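Local atomic coordinates of uncharacterized protein (Bacteroides uniformis, PDB entry 4K61), a protein that is of unknown function but belongs to the DUF2874 family of putative beta-lactamase-inhibitor-like proteins, which is grouped with PepSY. Residues A68-Y78 / Y111-I121; E77-T87 / I97-A105. One frame throughout, in Å; residues are numbered along the deposited sequence. Where two conformers were deposited one is given.

Contact 1 of 2, residues A68-Y78 / Y111-I121; sequences AVYNAFAASEY and YQILFTPTGEI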
ATOM      1  N   ALA A  68       3.193  -6.526  17.329  1.00 33.67           N
ATOM      2  CA  ALA A  68       1.799  -6.310  17.740  1.00 31.31           C
ATOM      3  C   ALA A  68       0.837  -6.645  16.605  1.00 28.45           C
ATOM      4  O   ALA A  68      -0.218  -7.219  16.829  1.00 29.69           O
ATOM      5  CB  ALA A  68       1.590  -4.863  18.184  1.00 31.50           C
ATOM      6  N   VAL A  69       1.209  -6.275  15.385  1.00 27.16           N
ATOM      7  CA  VAL A  69       0.410  -6.569  14.205  1.00 25.56           C
ATOM      8  C   VAL A  69       0.404  -8.063  13.902  1.00 26.31           C
ATOM      9  O   VAL A  69      -0.652  -8.641  13.686  1.00 25.33           O
ATOM     10  CB  VAL A  69       0.861  -5.731  12.990  1.00 23.17           C
ATOM     11  CG1 VAL A  69       0.112  -6.155  11.739  1.00 21.91           C
ATOM     12  CG2 VAL A  69       0.643  -4.245  13.272  1.00 22.77           C
ATOM     13  N   TYR A  70       1.569  -8.696  13.946  1.00 28.25           N
ATOM     14  CA  TYR A  70       1.667 -10.140  13.747  1.00 30.02           C
ATOM     15  C   TYR A  70       0.766 -10.877  14.736  1.00 29.68           C
ATOM     16  O   TYR A  70      -0.059 -11.709  14.350  1.00 30.31           O
ATOM     17  CB  TYR A  70       3.113 -10.607  13.889  1.00 32.62           C
ATOM     18  CG  TYR A  70       3.318 -12.047  13.491  1.00 37.30           C
ATOM     19  CD1 TYR A  70       3.022 -13.085  14.375  1.00 41.92           C
ATOM     20  CD2 TYR A  70       3.800 -12.373  12.223  1.00 40.42           C
ATOM     21  CE1 TYR A  70       3.203 -14.416  14.005  1.00 46.82           C
ATOM     22  CE2 TYR A  70       3.993 -13.694  11.844  1.00 46.85           C
ATOM     23  CZ  TYR A  70       3.695 -14.712  12.737  1.00 50.38           C
ATOM     24  OH  TYR A  70       3.891 -16.020  12.356  1.00 60.24           O
ATOM     25  N   ASN A  71       0.902 -10.538  16.007  1.00 30.96           N
ATOM     26  CA  ASN A  71       0.087 -11.167  17.034  1.00 34.45           C
ATOM     27  C   ASN A  71      -1.387 -10.941  16.837  1.00 32.71           C
ATOM     28  O   ASN A  71      -2.167 -11.853  17.026  1.00 33.86           O
ATOM     29  CB  ASN A  71       0.517 -10.701  18.429  1.00 36.48           C
ATOM     30  CG  ASN A  71       1.910 -11.151  18.772  1.00 40.77           C
ATOM     31  OD1 ASN A  71       2.410 -12.128  18.220  1.00 40.84           O
ATOM     32  ND2 ASN A  71       2.557 -10.424  19.668  1.00 42.63           N
ATOM     33  N   ALA A  72      -1.778  -9.734  16.441  1.00 32.30           N
ATOM     34  CA  ALA A  72      -3.185  -9.421  16.255  1.00 30.43           C
ATOM     35  C   ALA A  72      -3.741 -10.169  15.058  1.00 28.40           C
ATOM     36  O   ALA A  72      -4.862 -10.670  15.107  1.00 29.59           O
ATOM     37  CB  ALA A  72      -3.399  -7.928  16.110  1.00 29.90           C
ATOM     38  N   PHE A  73      -2.950 -10.266  13.986  1.00 25.87           N
ATOM     39  CA  PHE A  73      -3.378 -11.020  12.822  1.00 25.98           C
ATOM     40  C   PHE A  73      -3.565 -12.496  13.192  1.00 27.99           C
ATOM     41  O   PHE A  73      -4.577 -13.100  12.848  1.00 26.26           O
ATOM     42  CB  PHE A  73      -2.371 -10.890  11.669  1.00 25.43           C
ATOM     43  CG  PHE A  73      -2.662 -11.797  10.531  1.00 26.09           C
ATOM     44  CD1 PHE A  73      -3.666 -11.508   9.637  1.00 26.28           C
ATOM     45  CD2 PHE A  73      -1.949 -12.992  10.383  1.00 28.63           C
ATOM     46  CE1 PHE A  73      -3.975 -12.367   8.585  1.00 27.51           C
ATOM     47  CE2 PHE A  73      -2.255 -13.859   9.342  1.00 29.42           C
ATOM     48  CZ  PHE A  73      -3.262 -13.546   8.444  1.00 28.42           C
ATOM     49  N   ALA A  74      -2.576 -13.058  13.888  1.00 29.36           N
ATOM     50  CA  ALA A  74      -2.592 -14.482  14.282  1.00 33.23           C
ATOM     51  C   ALA A  74      -3.786 -14.809  15.173  1.00 33.57           C
ATOM     52  O   ALA A  74      -4.327 -15.899  15.099  1.00 39.41           O
ATOM     53  CB  ALA A  74      -1.294 -14.844  14.971  1.00 34.78           C
ATOM     54  N   ALA A  75      -4.203 -13.861  15.993  1.00 33.84           N
ATOM     55  CA  ALA A  75      -5.350 -14.048  16.873  1.00 36.72           C
ATOM     56  C   ALA A  75      -6.699 -13.853  16.176  1.00 35.33           C
ATOM     57  O   ALA A  75      -7.714 -14.236  16.720  1.00 37.77           O
ATOM     58  CB  ALA A  75      -5.254 -13.107  18.065  1.00 37.63           C
ATOM     59  N   SER A  76      -6.711 -13.267  14.981  1.00 33.61           N
ATOM     60  CA  SER A  76      -7.952 -12.975  14.271  1.00 34.13           C
ATOM     61  C   SER A  76      -8.518 -14.154  13.469  1.00 31.81           C
ATOM     62  O   SER A  76      -7.825 -15.120  13.185  1.00 36.04           O
ATOM     63  CB  SER A  76      -7.729 -11.790  13.318  1.00 28.96           C
ATOM     64  OG  SER A  76      -7.045 -12.189  12.159  1.00 27.00           O
ATOM     65  N   GLU A  77      -9.762 -14.009  13.017  1.00 38.75           N
ATOM     66  CA  GLU A  77     -10.390 -15.007  12.122  1.00 44.13           C
ATOM     67  C   GLU A  77      -9.612 -15.184  10.828  1.00 39.73           C
ATOM     68  O   GLU A  77      -9.617 -16.269  10.205  1.00 46.51           O
ATOM     69  CB  GLU A  77     -11.801 -14.594  11.716  1.00 54.26           C
ATOM     70  CG  GLU A  77     -12.700 -14.066  12.812  1.00 66.61           C
ATOM     71  CD  GLU A  77     -13.087 -12.637  12.526  1.00 79.17           C
ATOM     72  OE1 GLU A  77     -12.250 -11.739  12.772  1.00 96.64           O
ATOM     73  OE2 GLU A  77     -14.208 -12.428  12.019  1.00 69.62           O
ATOM     74  N   TYR A  78      -8.925 -14.115  10.423  1.00 30.24           N
ATOM     75  CA  TYR A  78      -8.280 -14.099   9.127  1.00 26.93           C
ATOM     76  C   TYR A  78      -6.995 -14.932   9.047  1.00 27.46           C
ATOM     77  O   TYR A  78      -6.468 -15.181   7.959  1.00 29.11           O
ATOM     78  CB  TYR A  78      -8.026 -12.666   8.702  1.00 23.36           C
ATOM     79  CG  TYR A  78      -9.314 -11.876   8.649  1.00 23.14           C
ATOM     80  CD1 TYR A  78     -10.216 -12.076   7.632  1.00 23.09           C
ATOM     81  CD2 TYR A  78      -9.642 -10.985   9.646  1.00 22.81           C
ATOM     82  CE1 TYR A  78     -11.424 -11.390   7.584  1.00 25.31           C
ATOM     83  CE2 TYR A  78     -10.840 -10.283   9.619  1.00 23.43           C
ATOM     84  CZ  TYR A  78     -11.719 -10.486   8.592  1.00 23.70           C
ATOM     85  OH  TYR A  78     -12.916  -9.799   8.545  1.00 23.97           O
ATOM     86  N   TYR A 111      -9.666 -11.296   1.436  1.00 22.91           N
ATOM     87  CA  TYR A 111      -9.961 -10.239   2.412  1.00 20.50           C
ATOM     88  C   TYR A 111      -8.778  -9.313   2.551  1.00 19.62           C
ATOM     89  O   TYR A 111      -7.607  -9.746   2.454  1.00 19.09           O
ATOM     90  CB  TYR A 111     -10.292 -10.802   3.801  1.00 20.90           C
ATOM     91  CG  TYR A 111     -11.514 -11.670   3.839  1.00 23.31           C
ATOM     92  CD1 TYR A 111     -12.792 -11.106   3.807  1.00 25.74           C
ATOM     93  CD2 TYR A 111     -11.413 -13.046   3.891  1.00 25.42           C
ATOM     94  CE1 TYR A 111     -13.940 -11.895   3.807  1.00 27.67           C
ATOM     95  CE2 TYR A 111     -12.556 -13.847   3.914  1.00 29.16           C
ATOM     96  CZ  TYR A 111     -13.812 -13.263   3.872  1.00 28.84           C
ATOM     97  OH  TYR A 111     -14.929 -14.054   3.886  1.00 34.48           O
ATOM     98  N   GLN A 112      -9.072  -8.039   2.740  1.00 18.15           N
ATOM     99  CA  GLN A 112      -8.076  -7.061   3.083  1.00 17.68           C
ATOM    100  C   GLN A 112      -8.352  -6.545   4.489  1.00 16.52           C
ATOM    101  O   GLN A 112      -9.464  -6.041   4.774  1.00 17.57           O
ATOM    102  CB  GLN A 112      -8.089  -5.918   2.110  1.00 20.13           C
ATOM    103  CG  GLN A 112      -7.083  -4.815   2.440  1.00 20.84           C
ATOM    104  CD  GLN A 112      -7.360  -3.576   1.602  1.00 24.01           C
ATOM    105  OE1 GLN A 112      -8.296  -2.796   1.881  1.00 27.58           O
ATOM    106  NE2 GLN A 112      -6.548  -3.386   0.586  1.00 24.42           N
ATOM    107  N   ILE A 113      -7.346  -6.623   5.340  1.00 17.12           N
ATOM    108  CA  ILE A 113      -7.474  -6.198   6.738  1.00 16.32           C
ATOM    109  C   ILE A 113      -6.478  -5.068   6.997  1.00 16.17           C
ATOM    110  O   ILE A 113      -5.275  -5.195   6.695  1.00 16.67           O
ATOM    111  CB  ILE A 113      -7.186  -7.394   7.693  1.00 18.20           C
ATOM    112  CG1 ILE A 113      -7.994  -8.649   7.307  1.00 20.45           C
ATOM    113  CG2 ILE A 113      -7.506  -7.013   9.129  1.00 18.93           C
ATOM    114  CD1 ILE A 113      -7.201  -9.680   6.538  1.00 22.53           C
ATOM    115  N   LEU A 114      -6.977  -3.971   7.572  1.00 16.52           N
ATOM    116  CA  LEU A 114      -6.177  -2.790   7.878  1.00 16.53           C
ATOM    117  C   LEU A 114      -5.934  -2.730   9.379  1.00 18.38           C
ATOM    118  O   LEU A 114      -6.867  -2.761  10.149  1.00 19.15           O
ATOM    119  CB  LEU A 114      -6.859  -1.542   7.393  1.00 17.32           C
ATOM    120  CG  LEU A 114      -7.296  -1.520   5.937  1.00 17.87           C
ATOM    121  CD1 LEU A 114      -7.871  -0.140   5.618  1.00 19.42           C
ATOM    122  CD2 LEU A 114      -6.151  -1.876   4.995  1.00 17.06           C
ATOM    123  N   PHE A 115      -4.650  -2.718   9.744  1.00 17.83           N
ATOM    124  CA  PHE A 115      -4.211  -2.656  11.110  1.00 18.81           C
ATOM    125  C   PHE A 115      -3.510  -1.323  11.382  1.00 19.22           C
ATOM    126  O   PHE A 115      -2.753  -0.825  10.529  1.00 19.85           O
ATOM    127  CB  PHE A 115      -3.176  -3.741  11.382  1.00 18.23           C
ATOM    128  CG  PHE A 115      -3.686  -5.140  11.285  1.00 18.23           C
ATOM    129  CD1 PHE A 115      -3.670  -5.823  10.079  1.00 17.93           C
ATOM    130  CD2 PHE A 115      -4.156  -5.796  12.420  1.00 18.93           C
ATOM    131  CE1 PHE A 115      -4.087  -7.148  10.015  1.00 18.02           C
ATOM    132  CE2 PHE A 115      -4.611  -7.085  12.354  1.00 19.11           C
ATOM    133  CZ  PHE A 115      -4.572  -7.776  11.161  1.00 18.81           C
ATOM    134  N   THR A 116      -3.685  -0.772  12.577  1.00 20.37           N
ATOM    135  CA  THR A 116      -2.795   0.274  13.044  1.00 21.14           C
ATOM    136  C   THR A 116      -1.427  -0.366  13.361  1.00 21.02           C
ATOM    137  O   THR A 116      -1.325  -1.592  13.480  1.00 19.82           O
ATOM    138  CB  THR A 116      -3.305   0.931  14.340  1.00 24.77           C
ATOM    139  OG1 THR A 116      -3.304  -0.029  15.397  1.00 24.68           O
ATOM    140  CG2 THR A 116      -4.710   1.455  14.142  1.00 25.00           C
ATOM    141  N   PRO A 117      -0.389   0.463  13.521  1.00 23.02           N
ATOM    142  CA  PRO A 117       0.926  -0.122  13.810  1.00 24.49           C
ATOM    143  C   PRO A 117       0.983  -0.859  15.153  1.00 26.92           C
ATOM    144  O   PRO A 117       1.889  -1.667  15.366  1.00 29.95           O
ATOM    145  CB  PRO A 117       1.855   1.099  13.784  1.00 25.40           C
ATOM    146  CG  PRO A 117       1.155   2.094  12.909  1.00 24.59           C
ATOM    147  CD  PRO A 117      -0.291   1.913  13.280  1.00 24.06           C
ATOM    148  N   THR A 118       0.033  -0.599  16.049  1.00 28.34           N
ATOM    149  CA  THR A 118      -0.046  -1.315  17.325  1.00 30.58           C
ATOM    150  C   THR A 118      -1.015  -2.501  17.283  1.00 29.13           C
ATOM    151  O   THR A 118      -1.320  -3.085  18.304  1.00 31.29           O
ATOM    152  CB  THR A 118      -0.433  -0.360  18.487  1.00 34.52           C
ATOM    153  OG1 THR A 118      -1.599   0.403  18.151  1.00 34.56           O
ATOM    154  CG2 THR A 118       0.712   0.598  18.799  1.00 35.27           C
ATOM    155  N   GLY A 119      -1.522  -2.839  16.109  1.00 25.46           N
ATOM    156  CA  GLY A 119      -2.303  -4.064  15.909  1.00 25.53           C
ATOM    157  C   GLY A 119      -3.802  -4.000  16.076  1.00 25.65           C
ATOM    158  O   GLY A 119      -4.482  -5.037  16.027  1.00 27.57           O
ATOM    159  N   GLU A 120      -4.360  -2.800  16.191  1.00 25.74           N
ATOM    160  CA  GLU A 120      -5.803  -2.707  16.242  1.00 25.57           C
ATOM    161  C   GLU A 120      -6.333  -2.822  14.816  1.00 23.49           C
ATOM    162  O   GLU A 120      -5.796  -2.214  13.907  1.00 23.75           O
ATOM    163  CB  GLU A 120      -6.230  -1.411  16.891  1.00 30.14           C
ATOM    164  CG  GLU A 120      -5.943  -1.424  18.395  1.00 34.97           C
ATOM    165  CD  GLU A 120      -4.546  -0.971  18.743  1.00 40.97           C
ATOM    166  OE1 GLU A 120      -3.986  -0.150  17.987  1.00 40.42           O
ATOM    167  OE2 GLU A 120      -4.023  -1.403  19.814  1.00 53.07           O
ATOM    168  N   ILE A 121      -7.384  -3.608  14.638  1.00 22.60           N
ATOM    169  CA  ILE A 121      -8.014  -3.713  13.338  1.00 21.64           C
ATOM    170  C   ILE A 121      -8.953  -2.544  13.155  1.00 21.52           C
ATOM    171  O   ILE A 121      -9.884  -2.397  13.932  1.00 23.75           O
ATOM    172  CB  ILE A 121      -8.790  -5.010  13.203  1.00 21.72           C
ATOM    173  CG1 ILE A 121      -7.806  -6.194  13.246  1.00 23.57           C
ATOM    174  CG2 ILE A 121      -9.552  -5.034  11.877  1.00 21.74           C
ATOM    175  CD1 ILE A 121      -8.485  -7.527  13.353  1.00 26.14           C
TER
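Val69 lies over one face of the Phe115 ring. Val69 CG1 is 4.3 Å from the Phe115 ring centroid, 23° off the normal, a CH-pi contact displaced toward the rim. The other methyl, Val69 CG2, meets the backbone of the turn at Thr116 O (3.3 Å). CG1 sits anti to the backbone N (chi1 174°), which divides the two branches between ring and turn. Phe115 CZ reaches the edge of the Phe73 ring and packs 3.8 Å from Phe73 CB. Ala72 CB sits against Gly119 O at 3.1 Å.

At the other end, Ile113 CG1 covers one face of the Tyr78 ring, 3.8 Å from its centroid. The same ring turns an edge to the face of Tyr111, with planes at 60° and centroids 5.4 Å apart.

A type I turn from Thr116 to Gly119 packs the Gly119 backbone directly against the helix, with Ala68 O and Ala72 CB close by. Thr116 OG1 donates to Glu120 OE1 within this loop. Ser76 OG, just past the helix, hydrogen-bonds back to Phe73 O. Phe73 also touches Val102 of strand 97-103. Between these segments no hydrogen bond forms; the contact rests mainly on apolar and aromatic packing.

Contact 2 of 2, residues E77-T87 / I97-A105; sequences EYSGGMVQNVT and IVAVEVGMA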
ATOM      1  N   GLU A  77      -9.762 -14.009  13.017  1.00 38.75           N
ATOM      2  CA  GLU A  77     -10.390 -15.007  12.122  1.00 44.13           C
ATOM      3  C   GLU A  77      -9.612 -15.184  10.828  1.00 39.73           C
ATOM      4  O   GLU A  77      -9.617 -16.269  10.205  1.00 46.51           O
ATOM      5  CB  GLU A  77     -11.801 -14.594  11.716  1.00 54.26           C
ATOM      6  CG  GLU A  77     -12.700 -14.066  12.812  1.00 66.61           C
ATOM      7  CD  GLU A  77     -13.087 -12.637  12.526  1.00 79.17           C
ATOM      8  OE1 GLU A  77     -12.250 -11.739  12.772  1.00 96.64           O
ATOM      9  OE2 GLU A  77     -14.208 -12.428  12.019  1.00 69.62           O
ATOM     10  N   TYR A  78      -8.925 -14.115  10.423  1.00 30.24           N
ATOM     11  CA  TYR A  78      -8.280 -14.099   9.127  1.00 26.93           C
ATOM     12  C   TYR A  78      -6.995 -14.932   9.047  1.00 27.46           C
ATOM     13  O   TYR A  78      -6.468 -15.181   7.959  1.00 29.11           O
ATOM     14  CB  TYR A  78      -8.026 -12.666   8.702  1.00 23.36           C
ATOM     15  CG  TYR A  78      -9.314 -11.876   8.649  1.00 23.14           C
ATOM     16  CD1 TYR A  78     -10.216 -12.076   7.632  1.00 23.09           C
ATOM     17  CD2 TYR A  78      -9.642 -10.985   9.646  1.00 22.81           C
ATOM     18  CE1 TYR A  78     -11.424 -11.390   7.584  1.00 25.31           C
ATOM     19  CE2 TYR A  78     -10.840 -10.283   9.619  1.00 23.43           C
ATOM     20  CZ  TYR A  78     -11.719 -10.486   8.592  1.00 23.70           C
ATOM     21  OH  TYR A  78     -12.916  -9.799   8.545  1.00 23.97           O
ATOM     22  N   SER A  79      -6.508 -15.401  10.193  1.00 29.45           N
ATOM     23  CA  SER A  79      -5.308 -16.220  10.215  1.00 32.59           C
ATOM     24  C   SER A  79      -5.498 -17.595   9.563  1.00 33.21           C
ATOM     25  O   SER A  79      -4.513 -18.274   9.278  1.00 37.07           O
ATOM     26  CB  SER A  79      -4.813 -16.375  11.655  1.00 34.97           C
ATOM     27  OG  SER A  79      -5.837 -16.907  12.474  1.00 38.98           O
ATOM     28  N   GLY A  80      -6.744 -18.021   9.355  1.00 31.07           N
ATOM     29  CA  GLY A  80      -7.043 -19.252   8.585  1.00 31.83           C
ATOM     30  C   GLY A  80      -6.764 -19.172   7.098  1.00 31.13           C
ATOM     31  O   GLY A  80      -6.928 -20.173   6.374  1.00 34.33           O
ATOM     32  N   GLY A  81      -6.393 -17.986   6.625  1.00 32.72           N
ATOM     33  CA  GLY A  81      -6.042 -17.768   5.220  1.00 34.19           C
ATOM     34  C   GLY A  81      -4.558 -17.801   4.895  1.00 34.43           C
ATOM     35  O   GLY A  81      -3.715 -17.898   5.779  1.00 34.00           O
HETATM   36  N   MSE A  82      -4.260 -17.704   3.608  1.00 33.51           N
HETATM   37  CA  MSE A  82      -2.897 -17.582   3.114  0.60 34.12           C
HETATM   38  C   MSE A  82      -2.612 -16.106   2.931  1.00 30.74           C
HETATM   39  O   MSE A  82      -3.325 -15.430   2.202  1.00 27.71           O
HETATM   40  CB  MSE A  82      -2.831 -18.324   1.760  0.60 38.90           C
HETATM   41  CG  MSE A  82      -2.672 -19.842   1.814  0.60 46.59           C
HETATM   42 SE   MSE A  82      -4.335 -20.759   2.408  0.45 56.13          SE
HETATM   43  CE  MSE A  82      -4.084 -22.598   1.746  0.60 54.63           C
ATOM     44  N   VAL A  83      -1.549 -15.598   3.555  1.00 27.66           N
ATOM     45  CA  VAL A  83      -1.168 -14.195   3.347  1.00 26.42           C
ATOM     46  C   VAL A  83      -0.638 -14.013   1.935  1.00 26.44           C
ATOM     47  O   VAL A  83       0.294 -14.708   1.530  1.00 27.05           O
ATOM     48  CB  VAL A  83      -0.123 -13.706   4.370  1.00 28.18           C
ATOM     49  CG1 VAL A  83       0.349 -12.298   4.032  1.00 26.10           C
ATOM     50  CG2 VAL A  83      -0.727 -13.745   5.759  1.00 28.08           C
ATOM     51  N   GLN A  84      -1.247 -13.112   1.173  1.00 23.82           N
ATOM     52  CA  GLN A  84      -0.878 -12.887  -0.214  1.00 27.21           C
ATOM     53  C   GLN A  84      -0.251 -11.544  -0.484  1.00 27.33           C
ATOM     54  O   GLN A  84       0.413 -11.369  -1.503  1.00 26.88           O
ATOM     55  CB  GLN A  84      -2.091 -13.053  -1.126  1.00 29.32           C
ATOM     56  CG  GLN A  84      -2.565 -14.481  -1.186  1.00 35.58           C
ATOM     57  CD  GLN A  84      -3.859 -14.646  -1.962  1.00 40.05           C
ATOM     58  OE1 GLN A  84      -4.565 -13.679  -2.241  1.00 44.05           O
ATOM     59  NE2 GLN A  84      -4.194 -15.886  -2.273  1.00 49.87           N
ATOM     60  N   ASN A  85      -0.445 -10.583   0.414  1.00 24.72           N
ATOM     61  CA  ASN A  85       0.207  -9.286   0.295  1.00 24.77           C
ATOM     62  C   ASN A  85       0.279  -8.625   1.651  1.00 21.35           C
ATOM     63  O   ASN A  85      -0.614  -8.804   2.487  1.00 19.50           O
ATOM     64  CB  ASN A  85      -0.486  -8.392  -0.723  1.00 28.33           C
ATOM     65  CG  ASN A  85       0.255  -7.053  -0.963  1.00 36.36           C
ATOM     66  OD1 ASN A  85       1.092  -6.919  -1.855  1.00 46.60           O
ATOM     67  ND2 ASN A  85      -0.067  -6.054  -0.146  1.00 38.00           N
ATOM     68  N   VAL A  86       1.392  -7.927   1.886  1.00 19.48           N
ATOM     69  CA  VAL A  86       1.582  -7.129   3.101  1.00 19.37           C
ATOM     70  C   VAL A  86       2.186  -5.785   2.670  1.00 18.53           C
ATOM     71  O   VAL A  86       3.222  -5.761   2.009  1.00 18.50           O
ATOM     72  CB  VAL A  86       2.517  -7.808   4.117  1.00 21.97           C
ATOM     73  CG1 VAL A  86       2.654  -6.957   5.357  1.00 21.65           C
ATOM     74  CG2 VAL A  86       1.956  -9.179   4.473  1.00 23.94           C
ATOM     75  N   THR A  87       1.491  -4.705   3.016  1.00 18.15           N
ATOM     76  CA  THR A  87       1.845  -3.371   2.563  1.00 17.74           C
ATOM     77  C   THR A  87       1.870  -2.425   3.758  1.00 17.39           C
ATOM     78  O   THR A  87       0.942  -2.400   4.581  1.00 18.61           O
ATOM     79  CB  THR A  87       0.845  -2.884   1.505  1.00 20.55           C
ATOM     80  OG1 THR A  87       0.829  -3.816   0.430  1.00 23.05           O
ATOM     81  CG2 THR A  87       1.211  -1.527   0.950  1.00 19.28           C
ATOM     82  N   ILE A  97      -0.680   2.541   8.301  1.00 19.64           N
ATOM     83  CA  ILE A  97      -1.530   1.345   8.292  1.00 19.32           C
ATOM     84  C   ILE A  97      -0.734   0.176   7.765  1.00 17.69           C
ATOM     85  O   ILE A  97       0.005   0.330   6.775  1.00 18.50           O
ATOM     86  CB  ILE A  97      -2.769   1.573   7.394  1.00 19.67           C
ATOM     87  CG1 ILE A  97      -3.690   2.619   8.013  1.00 22.38           C
ATOM     88  CG2 ILE A  97      -3.515   0.262   7.142  1.00 19.59           C
ATOM     89  CD1 ILE A  97      -4.782   3.061   7.046  1.00 24.62           C
ATOM     90  N   VAL A  98      -0.882  -1.009   8.386  1.00 17.17           N
ATOM     91  CA  VAL A  98      -0.428  -2.251   7.768  1.00 17.34           C
ATOM     92  C   VAL A  98      -1.632  -2.897   7.063  1.00 17.10           C
ATOM     93  O   VAL A  98      -2.618  -3.245   7.719  1.00 16.28           O
ATOM     94  CB  VAL A  98       0.149  -3.273   8.761  1.00 18.25           C
ATOM     95  CG1 VAL A  98       0.710  -4.484   8.035  1.00 18.22           C
ATOM     96  CG2 VAL A  98       1.232  -2.649   9.617  1.00 19.17           C
ATOM     97  N   ALA A  99      -1.554  -3.039   5.745  1.00 16.79           N
ATOM     98  CA  ALA A  99      -2.633  -3.637   4.982  1.00 16.14           C
ATOM     99  C   ALA A  99      -2.241  -5.079   4.654  1.00 18.19           C
ATOM    100  O   ALA A  99      -1.182  -5.352   4.033  1.00 18.73           O
ATOM    101  CB  ALA A  99      -2.903  -2.858   3.720  1.00 17.84           C
ATOM    102  N   VAL A 100      -3.061  -6.017   5.114  1.00 16.77           N
ATOM    103  CA  VAL A 100      -2.782  -7.441   4.884  1.00 18.60           C
ATOM    104  C   VAL A 100      -3.875  -8.030   4.000  1.00 19.13           C
ATOM    105  O   VAL A 100      -5.060  -7.853   4.277  1.00 18.48           O
ATOM    106  CB  VAL A 100      -2.760  -8.222   6.198  1.00 18.39           C
ATOM    107  CG1 VAL A 100      -2.529  -9.683   5.904  1.00 19.58           C
ATOM    108  CG2 VAL A 100      -1.702  -7.650   7.122  1.00 19.94           C
ATOM    109  N   GLU A 101      -3.479  -8.716   2.927  1.00 19.09           N
ATOM    110  CA  GLU A 101      -4.447  -9.418   2.085  0.50 20.52           C
ATOM    111  C   GLU A 101      -4.285 -10.913   2.266  1.00 21.81           C
ATOM    112  O   GLU A 101      -3.162 -11.426   2.183  1.00 22.55           O
ATOM    113  CB  GLU A 101      -4.318  -9.057   0.609  0.50 22.14           C
ATOM    114  CG  GLU A 101      -5.490  -9.627  -0.177  0.50 24.51           C
ATOM    115  CD  GLU A 101      -5.731  -8.957  -1.529  0.50 27.42           C
ATOM    116  OE1 GLU A 101      -5.344  -7.774  -1.697  0.50 25.94           O
ATOM    117  OE2 GLU A 101      -6.371  -9.601  -2.399  0.50 28.93           O
ATOM    118  N   VAL A 102      -5.405 -11.597   2.514  1.00 21.11           N
ATOM    119  CA  VAL A 102      -5.403 -13.050   2.653  1.00 23.63           C
ATOM    120  C   VAL A 102      -6.334 -13.704   1.647  1.00 25.57           C
ATOM    121  O   VAL A 102      -7.399 -13.148   1.345  1.00 23.74           O
ATOM    122  CB  VAL A 102      -5.812 -13.500   4.057  1.00 26.39           C
ATOM    123  CG1 VAL A 102      -4.810 -13.004   5.076  1.00 30.79           C
ATOM    124  CG2 VAL A 102      -7.207 -13.016   4.431  1.00 28.32           C
ATOM    125  N   GLY A 103      -5.954 -14.900   1.201  1.00 28.00           N
ATOM    126  CA  GLY A 103      -6.794 -15.771   0.388  1.00 31.21           C
ATOM    127  C   GLY A 103      -7.207 -16.921   1.297  1.00 36.70           C
ATOM    128  O   GLY A 103      -6.390 -17.440   2.043  1.00 34.74           O
HETATM  129  N   MSE A 104      -8.483 -17.307   1.278  1.00 45.71           N
HETATM  130  CA  MSE A 104      -8.980 -18.354   2.200  1.00 47.42           C
HETATM  131  C   MSE A 104      -8.873 -19.731   1.614  1.00 50.64           C
HETATM  132  O   MSE A 104      -8.563 -19.904   0.421  1.00 45.30           O
HETATM  133  CB  MSE A 104     -10.411 -18.083   2.659  1.00 50.57           C
HETATM  134  CG  MSE A 104     -10.589 -16.701   3.272  1.00 45.53           C
HETATM  135 SE   MSE A 104      -9.511 -16.364   4.908  0.75 51.12          SE
HETATM  136  CE  MSE A 104     -10.425 -17.714   6.033  1.00 47.84           C
ATOM    137  N   ALA A 105      -9.137 -20.715   2.478  1.00 59.16           N
ATOM    138  CA  ALA A 105      -9.063 -22.141   2.144  1.00 69.42           C
ATOM    139  C   ALA A 105      -9.748 -22.505   0.826  1.00 78.74           C
ATOM    140  O   ALA A 105      -9.154 -23.195  -0.014  1.00 70.39           O
ATOM    141  CB  ALA A 105      -9.661 -22.970   3.272  1.00 73.44           C
TER
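Met82 and Gly103 begin an antiparallel pairing of strands 82-87 and 97-103, which continues through Asn85 with Glu101 and Thr87 with Ala99. Met82 N bonds Gly103 O at 2.7 Å. Gly103 N returns a bond to Met82 O. In the middle, Glu101 O takes two donors. Gln84 N bonds Glu101 O at 2.7 Å, and Asn85 N adds a weak bond to Glu101 O at 3.3 Å. Two residues thus face one, and the register shifts by one.

Val83, Val86, Val98, Val100 and Val102 share one face of the sheet. Val86 and Val98 lie side by side, their CG1 atoms 4.1 Å apart. Val83 CG2 meets Val102 CG1 at 4.2 Å. Helix 67-75 lies over part of this face: its Phe73 touches both Val83 and Val102, and its Val69 touches Val98. The loop residues Met62 and Val65 pack against Val86.

The other face is more polar. Asn85 CB packs on Glu101 CB at 4.1 Å. The Gln84 chain, extended beyond CG, lays its amide directly over the Gly103 backbone, with Gln84 NE2 3.7 Å from Gly103 CA. Just past the end of strand 97-103, the selenomethionine Met104 bends at chi2 and chi3 (-62° and -65°). This curls Met104 SE back against Gly81 CA, at 3.8 Å.

Gln84 and Asn85 opposite Glu101 form a classic beta bulge. It lies in an antiparallel beta hairpin, within the sheet that helix 67-75 covers.

After an N-terminal helix and four strands of the same sheet, the chain enters helix 67-75, then a short 3-10 segment and strand 82-90. It turns back into strand 97-103, and here contact 2 closes the shorter loop, a hairpin. Strand 110-115 and the turn after it come back to helix 67-75 and the 3-10 segment in contact 1. Contact 1 therefore encloses contact 2 along the sequence. Glu77 and Tyr78 belong to both. Strands 97-103 and 110-115 are sheet neighbours, with probable hydrogen bonds from Ile113 N to Val100 O and from Val98 N to Phe115 O. Contact 2 thus joins two strands, and contact 1 joins the helix to one face of the sheet.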